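Local coordinates for protein aminopeptidase C (Lactobacillus rhamnosus, PDB 4K7C) that probably acts as a cysteine aminopeptidase of the papain-like C1 family, removing residues from the amino ends of peptides, at residues A[296-299]-A[300-303]. Numbering follows the deposited sequence. Where two conformers were deposited one is given.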
ATOM      1  N   LEU A 296       4.114 -36.117 -34.242  1.00 18.83           N
ATOM      2  CA  LEU A 296       4.111 -35.631 -35.606  1.00 18.87           C
ATOM      3  C   LEU A 296       5.113 -34.494 -35.768  1.00 22.20           C
ATOM      4  O   LEU A 296       5.417 -33.768 -34.792  1.00 20.60           O
ATOM      5  CB  LEU A 296       2.740 -35.095 -35.959  1.00 20.50           C
ATOM      6  CG  LEU A 296       1.598 -36.118 -35.878  1.00 19.26           C
ATOM      7  CD1 LEU A 296       0.315 -35.400 -36.179  1.00 19.91           C
ATOM      8  CD2 LEU A 296       1.825 -37.265 -36.899  1.00 22.47           C
ATOM      9  N   ASP A 297       5.569 -34.320 -37.005  1.00 20.53           N
ATOM     10  CA  ASP A 297       6.434 -33.203 -37.378  0.50 22.79           C
ATOM     11  C   ASP A 297       5.718 -31.869 -37.139  1.00 22.47           C
ATOM     12  O   ASP A 297       4.492 -31.785 -37.164  1.00 19.95           O
ATOM     13  CB  ASP A 297       6.835 -33.304 -38.846  0.50 23.02           C
ATOM     14  CG  ASP A 297       5.703 -33.019 -39.758  0.50 24.20           C
ATOM     15  OD1 ASP A 297       4.841 -33.901 -39.899  0.50 24.28           O
ATOM     16  OD2 ASP A 297       5.664 -31.918 -40.333  0.50 27.16           O
ATOM     17  N   ILE A 298       6.496 -30.826 -36.963  1.00 22.89           N
ATOM     18  CA  ILE A 298       5.977 -29.516 -36.534  1.00 21.87           C
ATOM     19  C   ILE A 298       5.119 -28.892 -37.581  1.00 22.78           C
ATOM     20  O   ILE A 298       4.138 -28.317 -37.224  1.00 21.03           O
ATOM     21  CB  ILE A 298       7.126 -28.534 -36.069  1.00 23.27           C
ATOM     22  CG1 ILE A 298       6.591 -27.287 -35.321  1.00 20.73           C
ATOM     23  CG2 ILE A 298       7.959 -28.104 -37.265  1.00 25.31           C
ATOM     24  CD1 ILE A 298       5.756 -27.666 -34.098  1.00 23.14           C
ATOM     25  N   ASP A 299       5.381 -29.056 -38.871  1.00 22.28           N
ATOM     26  CA  ASP A 299       4.451 -28.468 -39.867  1.00 23.73           C
ATOM     27  C   ASP A 299       3.014 -29.052 -39.823  1.00 22.35           C
ATOM     28  O   ASP A 299       2.011 -28.326 -39.915  1.00 22.69           O
ATOM     29  CB  ASP A 299       5.042 -28.643 -41.299  1.00 24.89           C
ATOM     30  CG  ASP A 299       6.275 -27.739 -41.525  1.00 33.93           C
ATOM     31  OD1 ASP A 299       6.385 -26.676 -40.897  1.00 28.55           O
ATOM     32  OD2 ASP A 299       7.115 -28.114 -42.324  1.00 36.99           O
ATOM     33  N   THR A 300       2.955 -30.379 -39.731  1.00 22.37           N
ATOM     34  CA  THR A 300       1.676 -31.149 -39.678  1.00 22.85           C
ATOM     35  C   THR A 300       0.935 -30.800 -38.363  1.00 21.66           C
ATOM     36  O   THR A 300      -0.251 -30.472 -38.355  1.00 22.75           O
ATOM     37  CB  THR A 300       1.952 -32.663 -39.692  1.00 21.75           C
ATOM     38  OG1 THR A 300       2.765 -33.070 -40.843  1.00 25.30           O
ATOM     39  CG2 THR A 300       0.667 -33.460 -39.669  1.00 20.44           C
ATOM     40  N   PHE A 301       1.714 -30.730 -37.291  1.00 20.31           N
ATOM     41  CA  PHE A 301       1.198 -30.371 -35.944  1.00 22.32           C
ATOM     42  C   PHE A 301       0.534 -29.013 -36.053  1.00 23.99           C
ATOM     43  O   PHE A 301      -0.633 -28.821 -35.618  1.00 22.69           O
ATOM     44  CB  PHE A 301       2.475 -30.374 -35.020  1.00 24.86           C
ATOM     45  CG  PHE A 301       2.269 -30.081 -33.588  1.00 21.06           C
ATOM     46  CD1 PHE A 301       2.462 -31.091 -32.636  1.00 19.93           C
ATOM     47  CD2 PHE A 301       2.134 -28.768 -33.152  1.00 23.36           C
ATOM     48  CE1 PHE A 301       2.403 -30.839 -31.290  1.00 21.18           C
ATOM     49  CE2 PHE A 301       2.022 -28.507 -31.801  1.00 21.25           C
ATOM     50  CZ  PHE A 301       2.198 -29.506 -30.845  1.00 21.67           C
ATOM     51  N   LYS A 302       1.290 -28.027 -36.562  1.00 22.63           N
ATOM     52  CA  LYS A 302       0.745 -26.671 -36.665  1.00 22.86           C
ATOM     53  C   LYS A 302      -0.452 -26.567 -37.622  1.00 22.72           C
ATOM     54  O   LYS A 302      -1.425 -25.829 -37.383  1.00 19.49           O
ATOM     55  CB  LYS A 302       1.846 -25.691 -37.102  1.00 22.22           C
ATOM     56  CG  LYS A 302       2.757 -25.282 -35.995  1.00 23.63           C
ATOM     57  CD  LYS A 302       4.132 -24.770 -36.464  1.00 25.48           C
ATOM     58  CE  LYS A 302       4.020 -23.472 -37.187  1.00 21.74           C
ATOM     59  NZ  LYS A 302       5.272 -22.979 -37.791  1.00 21.48           N
ATOM     60  N   ASP A 303      -0.366 -27.248 -38.775  1.00 21.11           N
ATOM     61  CA  ASP A 303      -1.519 -27.229 -39.723  1.00 21.67           C
ATOM     62  C   ASP A 303      -2.804 -27.761 -39.143  1.00 19.70           C
ATOM     63  O   ASP A 303      -3.834 -27.202 -39.386  1.00 19.93           O
ATOM     64  CB  ASP A 303      -1.192 -28.027 -40.965  1.00 23.76           C
ATOM     65  CG  ASP A 303      -0.198 -27.293 -41.881  1.00 31.57           C
ATOM     66  OD1 ASP A 303      -0.019 -26.053 -41.756  1.00 34.80           O
ATOM     67  OD2 ASP A 303       0.348 -27.989 -42.766  1.00 35.77           O
TER
HETATM   68  O   HOH W   1       5.147 -24.658 -40.088  1.00 39.73           O
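Asp297, Ile298 and Asp299 each offer a backbone carbonyl to the amide four residues on, Phe301 N to Asp297 O at 3.0 Å, Lys302 N to Ile298 O at 2.9 Å and Asp303 N to Asp299 O at 2.8 Å, which makes this the first turn of helix 298-310. Asp297 is the N-cap. Its chi1 of 71° sets CG between the backbone N and the carbonyl carbon, swinging the carboxylate back over the helix start, where Thr300 N reaches OD2 at 3.2 Å from above the carboxylate plane. The other oxygen, OD1, takes the hydroxyl OG1 of Thr300; the 2.4 Å separation is very short, and since Asp297 was modelled in two conformers the exact lengths at both carboxylate oxygens are doubtful. An aspartate is short enough to fold back on a first-turn amide, and its negative charge should also suit the positive end of the helix dipole. Thr300 serves two neighbours: while OG1 faces the cap, its methyl CG2 rests against Leu296 CD1 at 4.0 Å.

Just after strand 293-295 the chain turns into helix 298-310 of the papain-like peptidase fold, and the buried Phe301, a large apolar ring suited to this covered side of the helix, packs against Ile263, Val408 and Val411 of adjoining strands and Phe404 of helix 401-407. Ile298 lays its CD1 methyl obliquely against this ring, 3.9 Å from CD2, and CG1 against Lys302 CD. Bent at chi3 (68°), the lysine carries its aliphatic chain past Ile298 and its ammonium to salt bridges with Asp401 and Asp405. One water, accepting from Lys302 NZ at 2.8 Å and donating to Asp299 OD1, links this charge to the exposed aspartate one turn back.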